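Local atomic coordinates of EreC (Klebsiella pneumoniae, PDB entry 6XCQ), a protein that probably hydrolyses the lactone ester bond of erythromycin and related macrolides, thereby contributing to bacterial resistance against these antibiotics. Residues A[37-42]-A[390-395]; A[93-98]-A[302-307]; A[155-160]-A[282-287]; A[343-348]-A[369-374]; A[375-380]-A[403-408]. The protein carries 1 engineered substitution. All blocks are in the same frame, centred on the assembly; numbering follows the deposited sequence.

Contact 1 of 5, residues A[37-42]-A[390-395]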
# COMPACT_ATOMS: atom_id res chain seq x y z
N ARG A 37 -2.45 -0.69 -26.67
CA ARG A 37 -1.09 -0.80 -27.17
C ARG A 37 -0.13 0.20 -26.53
O ARG A 37 1.09 0.01 -26.60
CB ARG A 37 -1.10 -0.64 -28.69
CG ARG A 37 -2.19 -1.53 -29.28
CD ARG A 37 -2.03 -1.89 -30.72
NE ARG A 37 -3.26 -2.56 -31.15
CZ ARG A 37 -3.47 -3.87 -31.07
NH1 ARG A 37 -2.53 -4.69 -30.59
NH2 ARG A 37 -4.63 -4.37 -31.48
N THR A 38 -0.63 1.24 -25.87
CA THR A 38 0.24 2.25 -25.31
C THR A 38 0.39 2.14 -23.79
O THR A 38 1.11 2.94 -23.19
CB THR A 38 -0.25 3.66 -25.69
OG1 THR A 38 -1.49 3.97 -25.03
CG2 THR A 38 -0.46 3.75 -27.21
N LEU A 39 -0.24 1.13 -23.16
CA LEU A 39 -0.26 1.08 -21.69
C LEU A 39 1.14 1.07 -21.10
O LEU A 39 1.39 1.70 -20.06
CB LEU A 39 -1.03 -0.15 -21.22
CG LEU A 39 -1.05 -0.39 -19.70
CD1 LEU A 39 -1.97 0.59 -19.00
CD2 LEU A 39 -1.46 -1.82 -19.37
N LEU A 40 2.08 0.38 -21.74
CA LEU A 40 3.42 0.28 -21.18
C LEU A 40 4.34 1.39 -21.67
O LEU A 40 5.56 1.31 -21.48
CB LEU A 40 4.02 -1.09 -21.50
CG LEU A 40 3.16 -2.26 -21.00
CD1 LEU A 40 3.73 -3.58 -21.48
CD2 LEU A 40 2.99 -2.24 -19.48
N GLN A 41 3.79 2.43 -22.28
CA GLN A 41 4.57 3.55 -22.80
C GLN A 41 3.96 4.85 -22.28
O GLN A 41 3.28 5.57 -23.02
CB GLN A 41 4.64 3.50 -24.33
CG GLN A 41 5.15 2.13 -24.80
CD GLN A 41 5.45 2.10 -26.28
OE1 GLN A 41 5.87 3.09 -26.86
NE2 GLN A 41 5.23 0.94 -26.91
N PRO A 42 4.22 5.19 -21.01
CA PRO A 42 3.57 6.37 -20.42
C PRO A 42 3.82 7.67 -21.16
O PRO A 42 2.98 8.58 -21.10
CB PRO A 42 4.18 6.43 -19.01
CG PRO A 42 4.72 5.06 -18.75
CD PRO A 42 5.13 4.52 -20.07
N GLU A 390 -1.40 -10.45 -27.70
CA GLU A 390 -0.43 -9.64 -28.43
C GLU A 390 0.08 -8.48 -27.57
O GLU A 390 1.28 -8.41 -27.26
CB GLU A 390 -1.06 -9.14 -29.72
CG GLU A 390 -0.27 -8.11 -30.46
CD GLU A 390 -0.34 -8.36 -31.94
OE1 GLU A 390 0.66 -8.87 -32.48
OE2 GLU A 390 -1.39 -8.08 -32.54
N ASP A 391 -0.80 -7.56 -27.21
CA ASP A 391 -0.42 -6.43 -26.35
C ASP A 391 -1.15 -6.52 -25.01
O ASP A 391 -1.62 -7.60 -24.64
CB ASP A 391 -0.71 -5.10 -27.06
CG ASP A 391 0.30 -4.78 -28.17
OD1 ASP A 391 1.52 -4.96 -27.96
OD2 ASP A 391 -0.13 -4.33 -29.25
N SER A 392 -1.29 -5.40 -24.28
CA SER A 392 -2.01 -5.42 -23.01
C SER A 392 -3.50 -5.25 -23.21
O SER A 392 -3.98 -4.87 -24.28
CB SER A 392 -1.52 -4.32 -22.06
OG SER A 392 -0.13 -4.38 -21.89
N CYS A 393 -4.24 -5.45 -22.13
CA CYS A 393 -5.69 -5.51 -22.21
C CYS A 393 -6.31 -4.85 -20.98
O CYS A 393 -5.79 -4.97 -19.87
CB CYS A 393 -6.15 -6.97 -22.33
SG CYS A 393 -7.94 -7.16 -22.47
N LEU A 394 -7.44 -4.19 -21.18
CA LEU A 394 -8.21 -3.57 -20.10
C LEU A 394 -9.65 -4.03 -20.21
O LEU A 394 -10.26 -3.90 -21.27
CB LEU A 394 -8.12 -2.05 -20.21
CG LEU A 394 -8.83 -1.13 -19.23
CD1 LEU A 394 -8.43 -1.46 -17.81
CD2 LEU A 394 -8.44 0.29 -19.57
N THR A 395 -10.20 -4.57 -19.11
CA THR A 395 -11.54 -5.15 -19.11
C THR A 395 -12.29 -4.74 -17.84
O THR A 395 -11.70 -4.65 -16.76
CB THR A 395 -11.49 -6.69 -19.22
OG1 THR A 395 -12.82 -7.19 -19.44
CG2 THR A 395 -10.95 -7.34 -17.96
O HOH W 1 -3.85 -7.06 -31.16
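At the outer edge of the mixed central sheet, where strand 392-396 pairs antiparallel with the edge strand 33-36, Arg37 reaches over to Asp391 just beyond the paired backbones. The arginine carries its chain extended from CG to NE, which brings NH1 to 2.8 Å from Asp391 OD2. This is a salt bridge with a fairly direct hydrogen bond (152° at the hydrogen). A single N-H makes it: the oxygen lies at the edge of the guanidinium, close to its plane, yet is met on its anti side, somewhat out of the carboxylate plane, and the two planar groups are turned 67° against each other. The aliphatic part of the arginine also brushes the same oxygen, with CD 3.4 Å from Asp391 OD2. A second acid is enlisted through solvent, since a water accepts from Arg37 NH1 at 2.8 Å and donates to Glu390 OE2 at 3.0 Å. A type I beta turn, Thr38 to Gln41, then turns the chain and presents two leucines to Ser392. Leu39 CD2 lies 3.7 Å from Ser392 CB, and Leu40 CD1 comes to 4.0 Å from Ser392 OG. Leu39 also packs on Val425 of the adjoining strand 423-427 and on Ala78 of helix 73-90, whereas the disulfide between Cys393 and Cys387 ties strand 392-396 to helix 379-387.

Contact 2 of 5, residues A[93-98]-A[302-307]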
# COMPACT_ATOMS: atom_id res chain seq x y z
N ASN A 93 -5.40 14.10 -7.51
CA ASN A 93 -4.44 15.05 -6.96
C ASN A 93 -3.64 14.50 -5.79
O ASN A 93 -2.86 15.24 -5.18
CB ASN A 93 -5.16 16.33 -6.52
CG ASN A 93 -6.35 16.04 -5.64
OD1 ASN A 93 -6.30 15.13 -4.81
ND2 ASN A 93 -7.42 16.80 -5.82
N ALA A 94 -3.79 13.22 -5.46
CA ALA A 94 -3.00 12.61 -4.40
C ALA A 94 -2.70 11.16 -4.77
O ALA A 94 -3.45 10.53 -5.52
CB ALA A 94 -3.72 12.69 -3.04
N ILE A 95 -1.60 10.64 -4.24
CA ILE A 95 -1.19 9.25 -4.40
C ILE A 95 -0.89 8.68 -3.03
O ILE A 95 -0.11 9.27 -2.27
CB ILE A 95 0.04 9.12 -5.31
CG1 ILE A 95 -0.29 9.61 -6.73
CG2 ILE A 95 0.54 7.67 -5.34
CD1 ILE A 95 0.79 9.31 -7.73
N GLY A 96 -1.47 7.53 -2.71
CA GLY A 96 -1.21 6.85 -1.45
C GLY A 96 -0.35 5.63 -1.68
O GLY A 96 -0.54 4.90 -2.66
N LEU A 97 0.60 5.41 -0.78
CA LEU A 97 1.56 4.31 -0.88
C LEU A 97 1.53 3.46 0.38
O LEU A 97 1.21 3.94 1.47
CB LEU A 97 2.99 4.84 -1.09
CG LEU A 97 3.18 5.95 -2.12
CD1 LEU A 97 4.55 6.57 -1.96
CD2 LEU A 97 3.04 5.38 -3.53
N GLU A 98 1.93 2.20 0.22
CA GLU A 98 2.18 1.31 1.35
C GLU A 98 3.50 1.68 2.04
O GLU A 98 4.49 0.95 2.02
CB GLU A 98 2.21 -0.15 0.90
CG GLU A 98 0.92 -0.67 0.29
CD GLU A 98 1.04 -2.15 -0.07
OE1 GLU A 98 1.16 -2.50 -1.27
OE2 GLU A 98 1.03 -2.98 0.87
N ILE A 302 -5.16 8.27 -5.61
CA ILE A 302 -4.82 7.04 -6.32
C ILE A 302 -4.05 6.17 -5.34
O ILE A 302 -3.00 6.59 -4.83
CB ILE A 302 -3.97 7.34 -7.57
CG1 ILE A 302 -4.62 8.41 -8.45
CG2 ILE A 302 -3.67 6.07 -8.35
CD1 ILE A 302 -3.64 8.95 -9.54
N LEU A 303 -4.56 4.97 -5.03
CA LEU A 303 -3.89 4.10 -4.06
C LEU A 303 -3.04 3.09 -4.81
O LEU A 303 -3.56 2.34 -5.65
CB LEU A 303 -4.90 3.37 -3.17
CG LEU A 303 -5.90 4.22 -2.40
CD1 LEU A 303 -6.80 3.31 -1.54
CD2 LEU A 303 -5.14 5.24 -1.56
N LEU A 304 -1.74 3.05 -4.51
CA LEU A 304 -0.81 2.12 -5.16
C LEU A 304 -0.56 1.00 -4.15
O LEU A 304 0.28 1.12 -3.25
CB LEU A 304 0.49 2.83 -5.56
CG LEU A 304 0.41 4.00 -6.55
CD1 LEU A 304 1.83 4.43 -7.01
CD2 LEU A 304 -0.45 3.63 -7.77
N ALA A 305 -1.34 -0.07 -4.25
CA ALA A 305 -1.18 -1.18 -3.32
C ALA A 305 -1.34 -2.49 -4.09
O ALA A 305 -1.68 -2.50 -5.27
CB ALA A 305 -2.17 -1.07 -2.16
N HIS A 306 -1.09 -3.60 -3.40
CA HIS A 306 -1.20 -4.91 -4.04
C HIS A 306 -2.66 -5.20 -4.39
O HIS A 306 -3.58 -4.69 -3.74
CB HIS A 306 -0.64 -5.98 -3.09
CG HIS A 306 -0.27 -7.27 -3.77
ND1 HIS A 306 -1.20 -8.25 -4.05
CD2 HIS A 306 0.92 -7.75 -4.19
CE1 HIS A 306 -0.59 -9.28 -4.61
NE2 HIS A 306 0.70 -9.01 -4.71
N ASN A 307 -2.87 -6.02 -5.44
CA ASN A 307 -4.20 -6.56 -5.74
C ASN A 307 -4.89 -7.07 -4.48
O ASN A 307 -6.07 -6.81 -4.24
CB ASN A 307 -4.13 -7.72 -6.75
CG ASN A 307 -3.87 -7.26 -8.18
OD1 ASN A 307 -3.69 -6.08 -8.47
ND2 ASN A 307 -3.86 -8.23 -9.10
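Leu304 sits between Ile95 and Leu97 on one face of the sheet, its CD1 lying 3.9 Å from Ile95 CG2 and 3.8 Å from Leu97 CD2. The two leucines run side by side and point the same way, while the isoleucine slants across Leu304. CG2 of Ile95 makes this touch because it stands anti to the backbone N, leaving CG1 nearer Ile302. Helix 126-146 covers this face through Ile139 and Val135. Between the rows of side chains the backbones are laced by three bonds: Ile302 N to Ala94 O at 2.8 Å, Gly96 N to Ile302 O at 2.8 Å and Leu304 N to Gly96 O at 2.9 Å, the last almost straight at 173°. Farther along the chain the contact turns polar. Glu98 OE1 reaches across to His306 N at 3.3 Å in a weak, bent bond, while OE2 of the same carboxylate forms a salt bridge with Arg281. His306 caps the following short helix through Asn308 N, and its NE2 bonds to Gln409. Adjacent parallel strands with polar residues gathered at their C-terminal ends are the arrangement in which alpha/beta enzymes commonly build an active site, and EreC is consistent with it.

Contact 3 of 5, residues A[155-160]-A[282-287]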
# COMPACT_ATOMS: atom_id res chain seq x y z
N ILE A 155 -0.25 5.56 3.49
CA ILE A 155 -1.49 5.08 4.08
C ILE A 155 -1.26 3.91 5.03
O ILE A 155 -2.22 3.36 5.57
CB ILE A 155 -2.52 4.68 3.00
CG1 ILE A 155 -2.03 3.46 2.23
CG2 ILE A 155 -2.82 5.84 2.07
CD1 ILE A 155 -3.07 2.88 1.29
N ASP A 156 -0.01 3.53 5.25
CA ASP A 156 0.34 2.28 5.91
C ASP A 156 0.98 2.56 7.26
O ASP A 156 1.28 3.70 7.62
CB ASP A 156 1.32 1.48 5.05
CG ASP A 156 1.24 -0.02 5.27
OD1 ASP A 156 0.59 -0.48 6.24
OD2 ASP A 156 1.85 -0.74 4.45
N LEU A 157 1.21 1.48 8.00
CA LEU A 157 2.23 1.47 9.05
C LEU A 157 3.59 1.73 8.41
O LEU A 157 3.73 1.61 7.19
CB LEU A 157 2.24 0.12 9.76
CG LEU A 157 0.86 -0.32 10.23
CD1 LEU A 157 0.89 -1.77 10.67
CD2 LEU A 157 0.40 0.59 11.37
N PRO A 158 4.63 2.07 9.18
CA PRO A 158 5.98 2.02 8.62
C PRO A 158 6.20 0.64 8.00
O PRO A 158 6.00 -0.38 8.67
CB PRO A 158 6.89 2.27 9.83
CG PRO A 158 6.05 1.97 11.01
CD PRO A 158 4.67 2.42 10.62
N ASN A 159 6.55 0.59 6.71
CA ASN A 159 6.66 -0.73 6.10
C ASN A 159 7.85 -1.52 6.63
O ASN A 159 8.06 -2.68 6.23
CB ASN A 159 6.69 -0.62 4.57
CG ASN A 159 7.81 0.25 4.04
OD1 ASN A 159 8.89 0.31 4.61
ND2 ASN A 159 7.56 0.91 2.91
N THR A 160 8.61 -0.93 7.55
CA THR A 160 9.62 -1.61 8.35
C THR A 160 9.05 -2.20 9.63
O THR A 160 9.75 -3.00 10.27
CB THR A 160 10.72 -0.63 8.75
OG1 THR A 160 10.12 0.48 9.42
CG2 THR A 160 11.49 -0.12 7.53
N ASP A 282 -4.51 -4.22 7.18
CA ASP A 282 -5.32 -3.64 6.10
C ASP A 282 -6.45 -2.76 6.63
O ASP A 282 -6.89 -1.84 5.93
CB ASP A 282 -5.95 -4.70 5.19
CG ASP A 282 -5.02 -5.15 4.07
OD1 ASP A 282 -3.85 -5.47 4.35
OD2 ASP A 282 -5.44 -5.08 2.90
N SER A 283 -6.96 -3.04 7.82
CA SER A 283 -8.01 -2.16 8.33
C SER A 283 -7.42 -0.83 8.80
O SER A 283 -8.08 0.20 8.70
CB SER A 283 -8.81 -2.83 9.45
OG SER A 283 -8.06 -2.94 10.65
N TYR A 284 -6.18 -0.84 9.30
CA TYR A 284 -5.48 0.41 9.54
C TYR A 284 -5.40 1.26 8.28
O TYR A 284 -5.80 2.43 8.28
CB TYR A 284 -4.07 0.14 10.08
CG TYR A 284 -3.29 1.40 10.27
CD1 TYR A 284 -3.46 2.17 11.41
CD2 TYR A 284 -2.40 1.85 9.29
CE1 TYR A 284 -2.76 3.35 11.60
CE2 TYR A 284 -1.69 3.02 9.47
CZ TYR A 284 -1.88 3.77 10.63
OH TYR A 284 -1.19 4.94 10.83
N MET A 285 -4.86 0.69 7.19
CA MET A 285 -4.78 1.41 5.92
C MET A 285 -6.13 1.98 5.49
O MET A 285 -6.21 3.14 5.06
CB MET A 285 -4.22 0.49 4.83
CG MET A 285 -2.74 0.21 5.03
SD MET A 285 -1.99 -0.53 3.59
CE MET A 285 -2.73 -2.12 3.75
N ALA A 286 -7.20 1.17 5.57
CA ALA A 286 -8.53 1.67 5.20
C ALA A 286 -8.93 2.85 6.07
O ALA A 286 -9.53 3.81 5.59
CB ALA A 286 -9.57 0.56 5.31
N GLY A 287 -8.62 2.77 7.37
CA GLY A 287 -8.90 3.88 8.26
C GLY A 287 -8.17 5.16 7.88
O GLY A 287 -8.76 6.24 7.87
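The loop 155-160 leaves the edge strand 151-154 and runs past one flank of helix 279-295, Asp156 and Met285 coming closest with their CA atoms 5.2 Å apart. Here Ile155 O faces the helix and is approached by carbon alone: Met285 CA lies 3.2 Å from Ile155 O in a CA-H...O contact, and Met285 CG stands equally near. The methionine sulfur lies against the neighbouring acid, with Met285 SD 3.7 Å from Asp156 CG. Asp156 has its CG anti to the backbone N, which curls the carboxylate back toward its own chain: OD1 accepts a weak bond from Leu157 N at 2.7 Å, and OD2 is engaged in a salt bridge by Arg281, the same arginine that holds Glu98. One residue on, Leu157 and Tyr284 make a textbook CH-pi contact. The methyl CD2 of Leu157 hovers over the middle of the Tyr284 ring, 3.7 Å from the centroid and only 12° off the ring normal. The ring edge meets the loop backbone instead, Tyr284 CE2 lying 3.5 Å from Asp156 C. Tyr257 of helix 244-267 packs against the same tyrosine, which also adjoins a bound propanediol molecule that may mark a pocket. No conventional hydrogen bond spans the two segments, and the buried Ile155 O has no partner of that kind in the model; the loop is therefore seated by dispersion, CH-pi and weak CH...O forces, while Arg281 supplies the charged restraint.

Contact 4 of 5, residues A[343-348]-A[369-374]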
# COMPACT_ATOMS: atom_id res chain seq x y z
N PHE A 343 -4.22 -5.54 -11.45
CA PHE A 343 -3.25 -5.72 -12.52
C PHE A 343 -2.82 -7.18 -12.52
O PHE A 343 -2.41 -7.69 -11.47
CB PHE A 343 -1.98 -4.87 -12.33
CG PHE A 343 -2.14 -3.41 -12.60
CD1 PHE A 343 -3.37 -2.77 -12.45
CD2 PHE A 343 -1.03 -2.66 -12.94
CE1 PHE A 343 -3.49 -1.39 -12.67
CE2 PHE A 343 -1.15 -1.28 -13.16
CZ PHE A 343 -2.38 -0.66 -13.02
N THR A 344 -2.86 -7.84 -13.67
CA THR A 344 -2.32 -9.19 -13.76
C THR A 344 -1.51 -9.32 -15.05
O THR A 344 -1.23 -8.33 -15.73
CB THR A 344 -3.44 -10.23 -13.62
OG1 THR A 344 -2.84 -11.53 -13.47
CG2 THR A 344 -4.37 -10.21 -14.83
N HIS A 345 -1.10 -10.54 -15.39
CA HIS A 345 -0.16 -10.71 -16.49
C HIS A 345 -0.24 -12.11 -17.06
O HIS A 345 -0.73 -13.04 -16.40
CB HIS A 345 1.29 -10.42 -16.04
CG HIS A 345 1.82 -11.46 -15.11
ND1 HIS A 345 2.50 -12.58 -15.55
CD2 HIS A 345 1.73 -11.58 -13.76
CE1 HIS A 345 2.83 -13.33 -14.51
NE2 HIS A 345 2.36 -12.75 -13.41
N LEU A 346 0.31 -12.27 -18.27
CA LEU A 346 0.31 -13.54 -18.98
C LEU A 346 1.69 -14.18 -19.04
O LEU A 346 1.89 -15.14 -19.80
CB LEU A 346 -0.23 -13.34 -20.41
CG LEU A 346 -1.61 -12.71 -20.56
CD1 LEU A 346 -2.04 -12.75 -22.02
CD2 LEU A 346 -2.64 -13.43 -19.70
N GLY A 347 2.65 -13.71 -18.25
CA GLY A 347 3.99 -14.25 -18.30
C GLY A 347 4.08 -15.64 -17.68
O GLY A 347 3.25 -16.05 -16.88
N SER A 348 5.13 -16.37 -18.07
CA SER A 348 5.31 -17.72 -17.53
C SER A 348 5.99 -17.70 -16.18
O SER A 348 5.88 -18.67 -15.42
CB SER A 348 6.13 -18.59 -18.50
OG SER A 348 7.43 -18.05 -18.66
N THR A 369 10.27 -17.10 -10.44
CA THR A 369 9.69 -18.41 -10.24
C THR A 369 8.51 -18.57 -11.19
O THR A 369 7.92 -17.57 -11.62
CB THR A 369 9.26 -18.61 -8.78
OG1 THR A 369 9.29 -20.01 -8.46
CG2 THR A 369 7.88 -18.07 -8.53
N PRO A 370 8.16 -19.81 -11.56
CA PRO A 370 7.03 -20.02 -12.48
C PRO A 370 5.73 -19.47 -11.91
O PRO A 370 5.41 -19.69 -10.74
CB PRO A 370 6.97 -21.54 -12.63
CG PRO A 370 8.35 -22.00 -12.37
CD PRO A 370 8.88 -21.07 -11.30
N ALA A 371 4.97 -18.76 -12.74
CA ALA A 371 3.70 -18.26 -12.26
C ALA A 371 2.64 -19.36 -12.35
O ALA A 371 2.83 -20.38 -13.01
CB ALA A 371 3.26 -17.02 -13.07
N ASP A 372 1.53 -19.15 -11.64
CA ASP A 372 0.46 -20.14 -11.60
C ASP A 372 -0.09 -20.41 -12.99
O ASP A 372 -0.24 -19.49 -13.80
CB ASP A 372 -0.67 -19.67 -10.67
CG ASP A 372 -1.59 -20.80 -10.25
OD1 ASP A 372 -1.11 -21.95 -10.19
OD2 ASP A 372 -2.79 -20.53 -9.97
N ALA A 373 -0.40 -21.68 -13.26
CA ALA A 373 -0.97 -22.07 -14.55
C ALA A 373 -2.26 -21.32 -14.85
O ALA A 373 -3.11 -21.11 -13.98
CB ALA A 373 -1.25 -23.58 -14.58
N ILE A 374 -2.43 -20.94 -16.11
CA ILE A 374 -3.65 -20.25 -16.54
C ILE A 374 -4.71 -21.32 -16.85
O ILE A 374 -4.48 -22.19 -17.68
CB ILE A 374 -3.36 -19.37 -17.76
CG1 ILE A 374 -2.38 -18.26 -17.36
CG2 ILE A 374 -4.66 -18.83 -18.39
CD1 ILE A 374 -1.67 -17.59 -18.56
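His345 holds its CG between the backbone N and the carbonyl carbon (chi1 69°), a crowded position that swings the imidazole toward Ala371 and puts CE1 4.0 Å from Ala371 CB. The methyl group meets the ring at its edge, near the ring plane. The loop probably helps to set the ring's rotation: ND1 of His345 accepts a bond from Gly347 N at 2.9 Å, the donor lying close to the plane, so the ring closes the bend over its own backbone. The bend carries the chain out of strand 338-345 of the central sheet and into the two-stranded antiparallel sheet formed by 349-354 and 365-370. Ser348 and Ala371 prolong that pairing by one bond beyond Thr369 and Val350, with Ala371 N donating to Ser348 O at 2.8 Å. This bond is nearly straight at the hydrogen (167°), although the donor stands above the carbonyl plane. Pro370 CA adds a CA-H...O contact of 3.4 Å to Ser348 O, giving the carbonyl two neighbours from consecutive residues. Farther along, Leu346 CD2 and Ile374 CD1 approach loosely at 4.4 Å, and Glu380 of helix 379-387 packs against both residues. Arg407 NH1, from strand 405-408, bonds to the carbonyls of His345 and Gly347.

Contact 5 of 5, residues A[375-380]-A[403-408]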
# COMPACT_ATOMS: atom_id res chain seq x y z
N ARG A 375 -5.85 -21.25 -16.16
CA ARG A 375 -6.89 -22.26 -16.33
C ARG A 375 -8.13 -21.64 -16.96
O ARG A 375 -8.22 -20.41 -17.14
CB ARG A 375 -7.22 -22.92 -14.98
CG ARG A 375 -6.03 -23.63 -14.41
CD ARG A 375 -6.28 -24.17 -13.03
NE ARG A 375 -5.03 -24.51 -12.37
CZ ARG A 375 -4.31 -23.65 -11.65
NH1 ARG A 375 -4.72 -22.39 -11.51
NH2 ARG A 375 -3.18 -24.05 -11.09
N GLU A 376 -9.09 -22.51 -17.29
CA GLU A 376 -10.24 -22.06 -18.07
C GLU A 376 -11.11 -21.10 -17.28
O GLU A 376 -11.74 -20.21 -17.87
CB GLU A 376 -11.08 -23.25 -18.57
CG GLU A 376 -12.27 -22.83 -19.46
CD GLU A 376 -13.10 -24.01 -20.00
OE1 GLU A 376 -12.71 -25.18 -19.79
OE2 GLU A 376 -14.15 -23.77 -20.64
N ASP A 377 -11.17 -21.25 -15.96
CA ASP A 377 -11.90 -20.30 -15.13
C ASP A 377 -10.97 -19.26 -14.51
O ASP A 377 -11.17 -18.82 -13.38
CB ASP A 377 -12.70 -21.02 -14.04
CG ASP A 377 -11.84 -21.91 -13.18
OD1 ASP A 377 -10.59 -21.86 -13.27
OD2 ASP A 377 -12.43 -22.68 -12.39
N SER A 378 -9.93 -18.85 -15.24
CA SER A 378 -9.06 -17.79 -14.75
C SER A 378 -9.34 -16.48 -15.48
O SER A 378 -9.84 -16.46 -16.61
CB SER A 378 -7.59 -18.20 -14.91
OG SER A 378 -7.16 -18.09 -16.24
N MET A 379 -9.07 -15.37 -14.80
CA MET A 379 -9.18 -14.07 -15.46
C MET A 379 -8.19 -13.98 -16.62
O MET A 379 -8.48 -13.35 -17.64
CB MET A 379 -8.94 -12.95 -14.45
CG MET A 379 -8.98 -11.54 -15.07
SD MET A 379 -10.54 -11.10 -15.89
CE MET A 379 -11.69 -11.35 -14.58
N GLU A 380 -7.02 -14.59 -16.46
CA GLU A 380 -6.02 -14.59 -17.52
C GLU A 380 -6.56 -15.24 -18.79
O GLU A 380 -6.28 -14.77 -19.90
CB GLU A 380 -4.76 -15.32 -17.04
CG GLU A 380 -3.98 -14.54 -15.95
CD GLU A 380 -4.63 -14.58 -14.56
OE1 GLU A 380 -5.41 -15.51 -14.29
OE2 GLU A 380 -4.33 -13.67 -13.74
N ALA A 403 -14.52 -16.51 -15.44
CA ALA A 403 -13.36 -16.19 -14.62
C ALA A 403 -13.74 -16.16 -13.15
O ALA A 403 -14.64 -15.43 -12.74
CB ALA A 403 -12.76 -14.85 -15.06
N LYS A 404 -13.06 -16.97 -12.36
CA LYS A 404 -13.23 -16.97 -10.91
C LYS A 404 -11.92 -16.87 -10.16
O LYS A 404 -11.95 -16.67 -8.93
CB LYS A 404 -13.97 -18.24 -10.47
CG LYS A 404 -15.48 -18.14 -10.62
CD LYS A 404 -16.12 -19.48 -10.33
CE LYS A 404 -17.65 -19.36 -10.38
NZ LYS A 404 -18.09 -19.11 -11.77
N ARG A 405 -10.78 -17.02 -10.82
CA ARG A 405 -9.50 -16.95 -10.16
C ARG A 405 -8.58 -16.01 -10.93
O ARG A 405 -8.76 -15.79 -12.13
CB ARG A 405 -8.86 -18.34 -9.97
CG ARG A 405 -8.65 -19.17 -11.23
CD ARG A 405 -8.32 -20.63 -10.88
NE ARG A 405 -9.52 -21.45 -10.77
CZ ARG A 405 -10.01 -21.92 -9.63
NH1 ARG A 405 -9.41 -21.65 -8.48
NH2 ARG A 405 -11.11 -22.66 -9.64
N MET A 406 -7.61 -15.43 -10.22
CA MET A 406 -6.65 -14.51 -10.83
C MET A 406 -5.30 -14.72 -10.17
O MET A 406 -5.22 -15.01 -8.97
CB MET A 406 -7.10 -13.04 -10.69
CG MET A 406 -6.18 -12.03 -11.39
SD MET A 406 -7.02 -10.44 -11.62
CE MET A 406 -7.54 -10.11 -9.93
N ARG A 407 -4.23 -14.57 -10.95
CA ARG A 407 -2.89 -14.74 -10.42
C ARG A 407 -2.63 -13.74 -9.29
O ARG A 407 -3.10 -12.61 -9.31
CB ARG A 407 -1.85 -14.58 -11.52
CG ARG A 407 -1.91 -15.71 -12.57
CD ARG A 407 -1.02 -15.42 -13.73
NE ARG A 407 -0.49 -16.65 -14.32
CZ ARG A 407 0.32 -16.68 -15.37
NH1 ARG A 407 0.68 -15.56 -15.97
NH2 ARG A 407 0.79 -17.85 -15.80
N SER A 408 -1.87 -14.18 -8.31
CA SER A 408 -1.45 -13.30 -7.23
C SER A 408 -0.13 -13.86 -6.73
O SER A 408 -0.08 -15.00 -6.28
CB SER A 408 -2.52 -13.26 -6.13
OG SER A 408 -2.09 -12.54 -4.99
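This is a largely buried junction between the start of helix 379-387 and strand 405-408, part of a small antiparallel hairpin beside the central sheet. A type I beta turn from Arg375 to Ser378 leads into the helix, and Ser378 serves as its N-cap, its OG reaching Gln381 N. The same hydroxyl donates to Arg375 O at 2.7 Å on a lone pair of that carbonyl, which also receives Ser378 N. Across the junction Asp377 O is gripped twice, by Lys404 N at 2.8 Å and by Arg405 N at 3.2 Å. In the conformer described, one of two modelled for Arg405, the aspartate side chain pairs with the arginine in a two-nitrogen, side-on salt bridge: Arg405 NE to Asp377 OD1 at 2.8 Å and Arg405 NH2 to Asp377 OD2 at 3.1 Å. Both oxygens lie near the guanidinium plane, yet they are approached from above the carboxylate plane, the two groups being turned 50° apart. In this conformer NH1 also pairs with Glu414. Met379 CE touches Ala403 CB at 3.7 Å, while Met379 and Met406 lie alongside one another, both touching Leu417. Met379 N, in the first turn of the helix, donates to Arg405 O at 2.7 Å. Glu380, bent at chi2 (75°) and also bonded to Thr344, receives Arg407 N on the syn side of OE2 at 2.9 Å, tilted out of the carboxylate plane.

How the contacts relate
From the N terminus, segment 37-42 meets 390-395 only near the C terminus; contact 1 thus joins the turn after strand 33-36 to strand 392-396 and closes the longest loop, which holds contacts 2, 3 and 4. Contact 2 joins neighbouring strands of the central sheet across some 200 residues, mostly helical; contact 3, within that span and touching contact 2, attaches the loop after strand 151-154 to helix 279-295. Contact 4 then links the ends of strands 338-345 and 365-370. Contact 5, between the start of helix 379-387 and strand 405-408, crosses contact 1. Contacts 4 and 5 touch; contact 4 meets contact 2 at Asn307, contact 5 at His306 and Asn307.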